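Histidine utilization repressor (Pseudomonas syringae pv. tomato, PDB 2PKH) probably represses the histidine utilization operon by binding its hutP region when inducer is absent, this chain being the C-terminal UTRA domain without the DNA-binding part. Local coordinates at residues V15-A20 with V37-I42; E54-N59 with T129-I134; E88-V93 with R118-S123. All coordinates share one frame; numbering follows the deposited sequence.

Contact 1: V15-A20 with V37-I42; sequences VLKEEA and VFHSLI. With EDO (1,2-ethanediol), chain O.
Glu19 and His39 make the one side-chain hydrogen bond between strands 15-20 and 37-42: His39 ND1 donates to Glu19 OE1 over 2.7 Å. The acceptor lies near the imidazole plane at the ring's edge, but the bond is bent, 142° at the hydrogen. It arrives on the syn side of the carboxylate, though somewhat out of its plane, and that plane stands 81° from the ring's. Glu19 reaches this place because its CG sits between the backbone N and the carbonyl carbon (chi1 57°), which swings the carboxylate over the neighbouring strand. The other carboxylate oxygen, Glu19 OE2, accepts a hydrogen bond from O1 of a 1,2-ethanediol at 2.8 Å, a molecule probably carried over from crystallisation. On the far side of the ring, His39 NE2 is bonded to Asp55 of strand 49-59, so the imidazole has a carboxylate at each nitrogen, an environment that would be expected to favour a charged histidine.

The two strands run antiparallel as edge and second strand of the six-stranded UTRA sheet. Backbone bonds in both directions join Val15 with Leu41, Lys17 with His39 and Glu19 with Val37; the Val37 N to Glu19 O bond measures 2.9 Å.

Packing follows on the face that carries His39. Val15 CG1 stands over the imidazole, nearly above its centre and 4.1 Å from the ring centroid, a CH-pi contact; the Phe57 ring of strand 49-59 also stacks on His39. Val15 CB meets Leu41 CB at 3.7 Å. Further along, Glu19 CG rests on Val37 CG2. The reverse face is thinner: Glu18 OE1 approaches the rim of Phe38 at CE1, 3.8 Å away, its carboxylate also paired with Arg36, and Leu16 CD1 touches Ser40 CB.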
loop_
_atom_site.group_PDB
_atom_site.type_symbol
_atom_site.label_atom_id
_atom_site.label_comp_id
_atom_site.label_asym_id
_atom_site.label_seq_id
_atom_site.Cartn_x
_atom_site.Cartn_y
_atom_site.Cartn_z
ATOM N N VAL B 15 29.991 -3.224 -9.509
ATOM C CA VAL B 15 30.151 -4.680 -9.476
ATOM C C VAL B 15 29.144 -5.324 -10.411
ATOM O O VAL B 15 27.960 -4.957 -10.489
ATOM C CB VAL B 15 30.013 -5.228 -8.011
ATOM C CG1 VAL B 15 30.098 -6.724 -7.947
ATOM C CG2 VAL B 15 31.099 -4.624 -7.172
ATOM N N LEU B 16 29.634 -6.214 -11.241
ATOM C CA LEU B 16 28.771 -7.121 -12.042
ATOM C C LEU B 16 29.545 -8.438 -12.311
ATOM O O LEU B 16 30.361 -8.499 -13.229
ATOM C CB LEU B 16 28.358 -6.467 -13.375
ATOM C CG LEU B 16 27.290 -7.239 -14.206
ATOM C CD1 LEU B 16 25.938 -7.349 -13.577
ATOM C CD2 LEU B 16 27.172 -6.551 -15.550
ATOM N N LYS B 17 29.197 -9.481 -11.543
ATOM C CA LYS B 17 30.040 -10.733 -11.450
ATOM C C LYS B 17 29.281 -11.922 -10.937
ATOM O O LYS B 17 28.275 -11.793 -10.210
ATOM C CB LYS B 17 31.249 -10.508 -10.561
ATOM C CG LYS B 17 31.035 -10.422 -9.070
ATOM C CD LYS B 17 32.240 -9.703 -8.465
ATOM C CE LYS B 17 32.175 -9.445 -6.916
ATOM N NZ LYS B 17 32.492 -10.771 -6.303
ATOM N N GLU B 18 29.760 -13.105 -11.327
ATOM C CA GLU B 18 29.263 -14.320 -10.757
ATOM C C GLU B 18 30.099 -14.617 -9.535
ATOM O O GLU B 18 31.306 -14.374 -9.550
ATOM C CB GLU B 18 29.518 -15.404 -11.795
ATOM C CG GLU B 18 28.891 -16.670 -11.504
ATOM C CD GLU B 18 29.173 -17.676 -12.642
ATOM O OE1 GLU B 18 29.042 -17.349 -13.865
ATOM O OE2 GLU B 18 29.544 -18.775 -12.280
ATOM N N GLU B 19 29.492 -15.178 -8.485
ATOM C CA GLU B 19 30.268 -15.568 -7.303
ATOM C C GLU B 19 29.478 -16.663 -6.584
ATOM O O GLU B 19 28.310 -16.865 -6.878
ATOM C CB GLU B 19 30.438 -14.379 -6.381
ATOM C CG GLU B 19 29.020 -13.824 -5.979
ATOM C CD GLU B 19 29.058 -12.518 -5.244
ATOM O OE1 GLU B 19 29.644 -11.586 -5.814
ATOM O OE2 GLU B 19 28.431 -12.360 -4.157
ATOM N N ALA B 20 30.083 -17.315 -5.591
ATOM C CA ALA B 20 29.336 -18.243 -4.702
ATOM C C ALA B 20 28.252 -17.520 -3.861
ATOM O O ALA B 20 28.446 -16.382 -3.354
ATOM C CB ALA B 20 30.348 -19.070 -3.762
ATOM N N VAL B 37 25.670 -17.396 -8.052
ATOM C CA VAL B 37 24.650 -16.363 -8.089
ATOM C C VAL B 37 25.278 -15.221 -8.874
ATOM O O VAL B 37 26.516 -15.147 -8.996
ATOM C CB VAL B 37 24.253 -15.823 -6.687
ATOM C CG1 VAL B 37 23.565 -16.906 -5.840
ATOM C CG2 VAL B 37 25.415 -15.148 -5.968
ATOM N N PHE B 38 24.453 -14.338 -9.406
ATOM C CA PHE B 38 24.989 -13.095 -10.027
ATOM C C PHE B 38 24.820 -11.928 -9.100
ATOM O O PHE B 38 23.860 -11.891 -8.341
ATOM C CB PHE B 38 24.275 -12.807 -11.354
ATOM C CG PHE B 38 24.382 -13.908 -12.355
ATOM C CD1 PHE B 38 25.597 -14.579 -12.542
ATOM C CD2 PHE B 38 23.307 -14.192 -13.193
ATOM C CE1 PHE B 38 25.751 -15.531 -13.548
ATOM C CE2 PHE B 38 23.447 -15.146 -14.199
ATOM C CZ PHE B 38 24.668 -15.831 -14.379
ATOM N N HIS B 39 25.771 -11.005 -9.123
ATOM C CA HIS B 39 25.855 -9.974 -8.092
ATOM C C HIS B 39 26.140 -8.640 -8.821
ATOM O O HIS B 39 27.125 -8.539 -9.533
ATOM C CB HIS B 39 27.031 -10.305 -7.140
ATOM C CG HIS B 39 27.247 -9.277 -6.076
ATOM N ND1 HIS B 39 28.416 -9.169 -5.357
ATOM C CD2 HIS B 39 26.491 -8.224 -5.713
ATOM C CE1 HIS B 39 28.349 -8.121 -4.568
ATOM N NE2 HIS B 39 27.173 -7.554 -4.730
ATOM N N SER B 40 25.278 -7.642 -8.640
ATOM C CA SER B 40 25.524 -6.358 -9.130
ATOM C C SER B 40 25.535 -5.347 -7.941
ATOM O O SER B 40 24.751 -5.472 -7.005
ATOM C CB SER B 40 24.474 -5.935 -10.225
ATOM O OG SER B 40 23.113 -5.936 -9.707
ATOM N N LEU B 41 26.413 -4.361 -8.012
ATOM C CA LEU B 41 26.373 -3.214 -7.055
ATOM C C LEU B 41 26.390 -1.963 -7.913
ATOM O O LEU B 41 27.338 -1.720 -8.686
ATOM C CB LEU B 41 27.574 -3.235 -6.067
ATOM C CG LEU B 41 27.284 -2.278 -4.871
ATOM C CD1 LEU B 41 28.106 -2.798 -3.651
ATOM C CD2 LEU B 41 27.624 -0.952 -5.300
ATOM N N ILE B 42 25.303 -1.172 -7.820
ATOM C CA ILE B 42 25.141 0.015 -8.639
ATOM C C ILE B 42 24.861 1.230 -7.750
ATOM O O ILE B 42 24.169 1.078 -6.765
ATOM C CB ILE B 42 23.931 -0.127 -9.601
ATOM C CG1 ILE B 42 24.132 -1.370 -10.525
ATOM C CG2 ILE B 42 23.807 1.158 -10.480
ATOM C CD1 ILE B 42 22.964 -1.592 -11.531
HETATM C C1 EDO O . 31.226 -10.654 -2.961
HETATM O O1 EDO O . 29.836 -10.457 -2.592
HETATM C C2 EDO O . 31.765 -9.496 -3.828
HETATM O O2 EDO O . 31.895 -8.247 -3.098
#

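Contact 2: E54-N59 with T129-I134; sequences EDRFVN and TAARLI
Arg56 and Thr129 form the close-packed half of this contact, together with Ala131 and Glu54 on the same face of the sheet. The Arg56 guanidinium lays one face over the methyl of Ala131, with CZ 3.7 Å from Ala131 CB, while its edge is used for polar bonds. Arg56 NH1 donates to Thr129 OG1 at 3.1 Å, the N-H...O angle being 159°. Arg56 NE donates to Glu54 OE1 at 2.7 Å, a salt bridge within strand 54-59 that lies in the guanidinium plane but comes from above the carboxylate plane. A bend at chi3 (-59°) carries the guanidinium across onto strand 129-134 and brings both partners to its rim, which fixes the rotation of the group.

Thr129 OG1 in turn donates to Phe57 O at 2.8 Å. That carbonyl also accepts from Ala130 N, so two donors grip one buried oxygen, the hydroxyl standing above the carbonyl plane. These are central strands of the UTRA sheet, antiparallel at 173° although about 70 residues separate the segments in sequence; Asp55 with Arg132 and Phe57 with Ala130 are the hydrogen-bonded pairs. Glu54 and Leu133 lie side by side at the other end of the tight face, where Glu54 CG meets Leu133 CD2 at 3.6 Å. From helix 76-83, Pro76 packs on Glu54 and Arg56, and Leu80 on Val58 and Thr129.

On the opposite face the Phe57/Ala130 end is buried. Toward strand 129-134 Phe57 presents its rim, CD2 lying 3.7 Å from Ala130 O, while the ring makes a cation-pi contact with Arg25. The Asp55/Arg132 end is looser and partly exposed: the CB atoms of Asp55 and Arg132 are 4.1 Å apart and the charged ends diverge, Asp55 turning to His39 of strand 36-46 and Arg132 to a salt bridge with Glu102.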
loop_
_atom_site.group_PDB
_atom_site.type_symbol
_atom_site.label_atom_id
_atom_site.label_comp_id
_atom_site.label_asym_id
_atom_site.label_seq_id
_atom_site.Cartn_x
_atom_site.Cartn_y
_atom_site.Cartn_z
ATOM N N GLU B 54 22.510 0.079 -4.593
ATOM C CA GLU B 54 21.610 -1.104 -4.683
ATOM C C GLU B 54 22.580 -2.293 -4.803
ATOM O O GLU B 54 23.275 -2.372 -5.813
ATOM C CB GLU B 54 20.828 -1.033 -6.000
ATOM C CG GLU B 54 20.087 -2.318 -6.423
ATOM C CD GLU B 54 19.599 -2.299 -7.917
ATOM O OE1 GLU B 54 18.576 -2.960 -8.276
ATOM O OE2 GLU B 54 20.233 -1.604 -8.718
ATOM N N ASP B 55 22.647 -3.157 -3.784
ATOM C CA ASP B 55 23.535 -4.332 -3.775
ATOM C C ASP B 55 22.612 -5.506 -3.956
ATOM O O ASP B 55 21.802 -5.758 -3.063
ATOM C CB ASP B 55 24.173 -4.464 -2.394
ATOM C CG ASP B 55 25.473 -5.290 -2.449
ATOM O OD1 ASP B 55 25.892 -5.634 -3.602
ATOM O OD2 ASP B 55 26.019 -5.625 -1.356
ATOM N N ARG B 56 22.653 -6.137 -5.134
ATOM C CA ARG B 56 21.603 -7.054 -5.585
ATOM C C ARG B 56 22.173 -8.387 -5.951
ATOM O O ARG B 56 23.180 -8.447 -6.659
ATOM C CB ARG B 56 20.865 -6.471 -6.844
ATOM C CG ARG B 56 19.784 -7.437 -7.431
ATOM C CD ARG B 56 18.824 -6.751 -8.426
ATOM N NE ARG B 56 18.056 -5.611 -7.876
ATOM C CZ ARG B 56 16.924 -5.700 -7.182
ATOM N NH1 ARG B 56 16.405 -6.887 -6.858
ATOM N NH2 ARG B 56 16.349 -4.575 -6.743
ATOM N N PHE B 57 21.519 -9.438 -5.528
ATOM C CA PHE B 57 21.936 -10.794 -5.899
ATOM C C PHE B 57 20.796 -11.530 -6.602
ATOM O O PHE B 57 19.620 -11.331 -6.230
ATOM C CB PHE B 57 22.342 -11.543 -4.616
ATOM C CG PHE B 57 23.413 -10.819 -3.821
ATOM C CD1 PHE B 57 24.755 -11.210 -3.889
ATOM C CD2 PHE B 57 23.060 -9.687 -3.027
ATOM C CE1 PHE B 57 25.727 -10.486 -3.174
ATOM C CE2 PHE B 57 24.023 -8.979 -2.331
ATOM C CZ PHE B 57 25.374 -9.360 -2.455
ATOM N N VAL B 58 21.151 -12.407 -7.574
ATOM C CA VAL B 58 20.202 -12.944 -8.557
ATOM C C VAL B 58 20.534 -14.390 -8.806
ATOM O O VAL B 58 21.692 -14.792 -8.973
ATOM C CB VAL B 58 20.207 -12.156 -9.929
ATOM C CG1 VAL B 58 19.234 -12.761 -10.905
ATOM C CG2 VAL B 58 19.986 -10.595 -9.741
ATOM N N ASN B 59 19.487 -15.178 -8.773
ATOM C CA ASN B 59 19.603 -16.574 -9.005
ATOM C C ASN B 59 19.972 -16.731 -10.468
ATOM O O ASN B 59 19.193 -16.341 -11.360
ATOM C CB ASN B 59 18.264 -17.283 -8.768
ATOM C CG ASN B 59 18.288 -18.668 -9.354
ATOM O OD1 ASN B 59 17.653 -18.901 -10.364
ATOM N ND2 ASN B 59 19.157 -19.546 -8.821
ATOM N N THR B 129 15.555 -12.859 -6.600
ATOM C CA THR B 129 16.557 -11.862 -6.308
ATOM C C THR B 129 16.425 -11.343 -4.849
ATOM O O THR B 129 15.347 -11.412 -4.262
ATOM C CB THR B 129 16.466 -10.691 -7.354
ATOM O OG1 THR B 129 17.505 -9.751 -7.091
ATOM C CG2 THR B 129 15.051 -9.977 -7.277
ATOM N N ALA B 130 17.526 -10.894 -4.255
ATOM C CA ALA B 130 17.513 -10.269 -2.941
ATOM C C ALA B 130 18.409 -9.054 -3.045
ATOM O O ALA B 130 19.472 -9.121 -3.709
ATOM C CB ALA B 130 18.048 -11.248 -1.889
ATOM N N ALA B 131 18.006 -7.924 -2.442
ATOM C CA ALA B 131 18.781 -6.672 -2.605
ATOM C C ALA B 131 18.914 -5.972 -1.263
ATOM O O ALA B 131 18.004 -6.026 -0.439
ATOM C CB ALA B 131 18.122 -5.713 -3.643
ATOM N N ARG B 132 19.970 -5.220 -1.104
ATOM C CA ARG B 132 20.187 -4.457 0.118
ATOM C C ARG B 132 20.317 -3.065 -0.391
ATOM O O ARG B 132 21.209 -2.769 -1.193
ATOM C CB ARG B 132 21.517 -4.900 0.763
ATOM C CG ARG B 132 21.847 -4.223 2.080
ATOM C CD ARG B 132 23.211 -4.672 2.577
ATOM N NE ARG B 132 23.359 -4.210 3.961
ATOM C CZ ARG B 132 23.944 -3.076 4.280
ATOM N NH1 ARG B 132 24.468 -2.331 3.317
ATOM N NH2 ARG B 132 24.029 -2.686 5.549
ATOM N N LEU B 133 19.382 -2.192 -0.025
ATOM C CA LEU B 133 19.380 -0.849 -0.672
ATOM C C LEU B 133 19.616 0.172 0.425
ATOM O O LEU B 133 18.894 0.182 1.446
ATOM C CB LEU B 133 18.012 -0.595 -1.328
ATOM C CG LEU B 133 17.413 -1.722 -2.202
ATOM C CD1 LEU B 133 15.936 -1.408 -2.268
ATOM C CD2 LEU B 133 18.049 -1.491 -3.524
ATOM N N ILE B 134 20.615 1.002 0.287
ATOM C CA ILE B 134 20.882 1.961 1.368
ATOM C C ILE B 134 20.750 3.349 0.785
ATOM O O ILE B 134 21.278 3.612 -0.302
ATOM C CB ILE B 134 22.213 1.612 2.156
ATOM C CG1 ILE B 134 22.638 2.744 3.109
ATOM C CG2 ILE B 134 23.363 1.289 1.197
ATOM C CD1 ILE B 134 23.685 2.130 4.239
#

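Contact 3: E88-V93 with R118-S123; sequences EGEHVV and RRRTWS
Glu90 and Arg120 lie side by side on one face of the sheet, pointing the same way, and are joined by a two-pronged salt bridge. The arginine presents its NE flank: Arg120 NE donates to Glu90 OE1 at 2.9 Å and Arg120 NH2 to Glu90 OE2 at 2.8 Å. The second bond is nearly straight, 172° at the hydrogen. Both oxygens lie close to the guanidinium plane, yet each nitrogen comes from above the carboxylate plane, because the two flat groups are turned 39° against each other. Unusual arginine torsions, with chi3 near eclipsed at 22°, curl the chain so that this flank faces the glutamate; its remaining nitrogen, NH1, bonds to Ala28 O.

Trp122 covers one face of the guanidinium. The indole stands edge-on to it: CZ2 sits over the face, near the rim, while Arg120 NH2 lies in the indole plane. The six-membered ring directs an edge across the strands, Trp122 CZ3 meeting Glu90 CB at 3.5 Å. The same edge passes Glu88 O, which accepts from Trp122 N at 2.9 Å. The Glu88 carboxylate extends away to a salt bridge with Arg145 of the third subunit.

At the other end Val92 CG1 approaches Arg118 NH2 obliquely at 4.2 Å, and that guanidinium is paired with Glu94. One water donates to Val92 O and accepts from Arg118 NE; a second lies between Glu90 OE1 and Arg118 O, its bond to the latter weak.

The backbones are antiparallel, bonded both ways at Glu90 with Arg120 and at Val92 with Arg118. Strand 88-93 is the last of its chain's sheet, but its far side pairs antiparallel with a strand of the second subunit, the continuous intersubunit beta-sheet of an oligomeric UTRA domain.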
loop_
_atom_site.group_PDB
_atom_site.type_symbol
_atom_site.label_atom_id
_atom_site.label_comp_id
_atom_site.label_asym_id
_atom_site.label_seq_id
_atom_site.Cartn_x
_atom_site.Cartn_y
_atom_site.Cartn_z
ATOM N N GLU B 88 5.659 -11.523 -5.773
ATOM C CA GLU B 88 5.633 -11.330 -4.316
ATOM C C GLU B 88 6.943 -10.685 -3.874
ATOM O O GLU B 88 7.990 -11.007 -4.424
ATOM C CB GLU B 88 5.396 -12.691 -3.624
ATOM C CG GLU B 88 5.191 -12.608 -2.127
ATOM C CD GLU B 88 4.577 -13.837 -1.529
ATOM O OE1 GLU B 88 4.401 -14.853 -2.257
ATOM O OE2 GLU B 88 4.216 -13.776 -0.332
ATOM N N GLY B 89 6.887 -9.789 -2.874
ATOM C CA GLY B 89 8.093 -9.027 -2.444
ATOM C C GLY B 89 8.057 -9.031 -0.932
ATOM O O GLY B 89 6.943 -9.143 -0.334
ATOM N N GLU B 90 9.255 -9.002 -0.319
ATOM C CA GLU B 90 9.379 -8.983 1.138
ATOM C C GLU B 90 10.306 -7.804 1.421
ATOM O O GLU B 90 11.222 -7.601 0.650
ATOM C CB GLU B 90 10.138 -10.201 1.575
ATOM C CG GLU B 90 10.259 -10.357 3.024
ATOM C CD GLU B 90 11.359 -11.346 3.364
ATOM O OE1 GLU B 90 12.599 -11.011 3.178
ATOM O OE2 GLU B 90 10.944 -12.434 3.813
ATOM N N HIS B 91 10.111 -7.107 2.544
ATOM C CA HIS B 91 10.926 -5.908 2.855
ATOM C C HIS B 91 11.206 -5.811 4.339
ATOM O O HIS B 91 10.443 -6.333 5.174
ATOM C CB HIS B 91 10.253 -4.625 2.286
ATOM C CG HIS B 91 8.973 -4.256 2.984
ATOM N ND1 HIS B 91 7.740 -4.743 2.598
ATOM C CD2 HIS B 91 8.738 -3.437 4.043
ATOM C CE1 HIS B 91 6.798 -4.242 3.385
ATOM N NE2 HIS B 91 7.378 -3.454 4.278
ATOM N N VAL B 92 12.379 -5.274 4.677
ATOM C CA VAL B 92 12.743 -5.057 6.029
ATOM C C VAL B 92 13.362 -3.669 5.978
ATOM O O VAL B 92 14.265 -3.408 5.134
ATOM C CB VAL B 92 13.764 -6.113 6.506
ATOM C CG1 VAL B 92 14.214 -5.815 7.837
ATOM C CG2 VAL B 92 13.095 -7.557 6.551
ATOM N N VAL B 93 12.853 -2.765 6.803
ATOM C CA VAL B 93 13.310 -1.368 6.735
ATOM C C VAL B 93 13.821 -0.973 8.112
ATOM O O VAL B 93 13.095 -1.179 9.101
ATOM C CB VAL B 93 12.150 -0.478 6.353
ATOM C CG1 VAL B 93 12.601 1.015 6.234
ATOM C CG2 VAL B 93 11.502 -0.979 5.074
ATOM N N ARG B 118 15.962 -4.020 2.915
ATOM C CA ARG B 118 16.432 -5.310 2.465
ATOM C C ARG B 118 15.212 -5.955 1.894
ATOM O O ARG B 118 14.184 -6.059 2.557
ATOM C CB ARG B 118 16.990 -6.135 3.636
ATOM C CG ARG B 118 18.376 -5.680 3.985
ATOM C CD ARG B 118 19.041 -6.516 5.014
ATOM N NE ARG B 118 18.559 -6.176 6.332
ATOM C CZ ARG B 118 18.707 -6.972 7.391
ATOM N NH1 ARG B 118 19.362 -8.137 7.258
ATOM N NH2 ARG B 118 18.246 -6.591 8.584
ATOM N N ARG B 119 15.322 -6.389 0.641
ATOM C CA ARG B 119 14.182 -6.899 -0.109
ATOM C C ARG B 119 14.519 -8.274 -0.720
ATOM O O ARG B 119 15.673 -8.499 -1.157
ATOM C CB ARG B 119 13.970 -5.966 -1.264
ATOM C CG ARG B 119 13.332 -4.661 -0.906
ATOM C CD ARG B 119 12.648 -4.210 -2.172
ATOM N NE ARG B 119 12.792 -2.791 -2.356
ATOM C CZ ARG B 119 11.972 -1.863 -1.851
ATOM N NH1 ARG B 119 12.210 -0.572 -2.128
ATOM N NH2 ARG B 119 10.930 -2.205 -1.074
ATOM N N ARG B 120 13.512 -9.121 -0.845
ATOM C CA ARG B 120 13.587 -10.352 -1.657
ATOM C C ARG B 120 12.379 -10.347 -2.548
ATOM O O ARG B 120 11.310 -9.879 -2.123
ATOM C CB ARG B 120 13.459 -11.552 -0.734
ATOM C CG ARG B 120 14.721 -12.232 -0.480
ATOM C CD ARG B 120 14.844 -12.881 0.931
ATOM N NE ARG B 120 13.647 -13.243 1.740
ATOM C CZ ARG B 120 13.293 -14.498 2.032
ATOM N NH1 ARG B 120 13.977 -15.543 1.536
ATOM N NH2 ARG B 120 12.241 -14.731 2.806
ATOM N N THR B 121 12.492 -10.912 -3.743
ATOM C CA THR B 121 11.356 -10.921 -4.678
ATOM C C THR B 121 11.263 -12.354 -5.206
ATOM O O THR B 121 12.313 -12.949 -5.620
ATOM C CB THR B 121 11.600 -9.946 -5.834
ATOM O OG1 THR B 121 11.736 -8.620 -5.253
ATOM C CG2 THR B 121 10.498 -9.972 -6.946
ATOM N N TRP B 122 10.034 -12.844 -5.273
ATOM C CA TRP B 122 9.756 -14.206 -5.729
ATOM C C TRP B 122 9.088 -14.170 -7.086
ATOM O O TRP B 122 8.401 -13.200 -7.423
ATOM C CB TRP B 122 8.780 -14.926 -4.800
ATOM C CG TRP B 122 9.385 -15.351 -3.540
ATOM C CD1 TRP B 122 9.874 -16.607 -3.236
ATOM C CD2 TRP B 122 9.545 -14.559 -2.363
ATOM N NE1 TRP B 122 10.342 -16.619 -1.943
ATOM C CE2 TRP B 122 10.185 -15.364 -1.400
ATOM C CE3 TRP B 122 9.269 -13.228 -2.053
ATOM C CZ2 TRP B 122 10.514 -14.893 -0.138
ATOM C CZ3 TRP B 122 9.611 -12.745 -0.772
ATOM C CH2 TRP B 122 10.223 -13.572 0.167
ATOM N N SER B 123 9.299 -15.245 -7.857
ATOM C CA SER B 123 8.485 -15.521 -9.036
ATOM C C SER B 123 7.806 -16.814 -8.725
ATOM O O SER B 123 8.445 -17.864 -8.863
ATOM C CB SER B 123 9.337 -15.698 -10.316
ATOM O OG SER B 123 8.494 -16.018 -11.441
HETATM O O HOH W 1 14.140 -9.038 3.209
HETATM O O HOH W 2 16.991 -3.824 6.483
#

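All three contacts are antiparallel strand pairs in one six-stranded sheet. Contact 2 is the buried middle, centred about 3 Å from the centre of the chain; contacts 1 and 3 lie about 11 and 10 Å from the chain centre, with their own centres about 18 Å apart and no touch between them. Contact 1 passes into contact 2 through neighbouring strands 36-46 and 49-59, where Phe38 N is 2.8 Å from Val58 O; contact 2 passes into contact 3 through strands 113-123 and 126-136. Contact 2 buries its Arg56, Glu54 and Thr129 group, whereas the charged side chains of contacts 1 and 3 are exposed or partly exposed. Of the three, contact 3 alone meets other subunits.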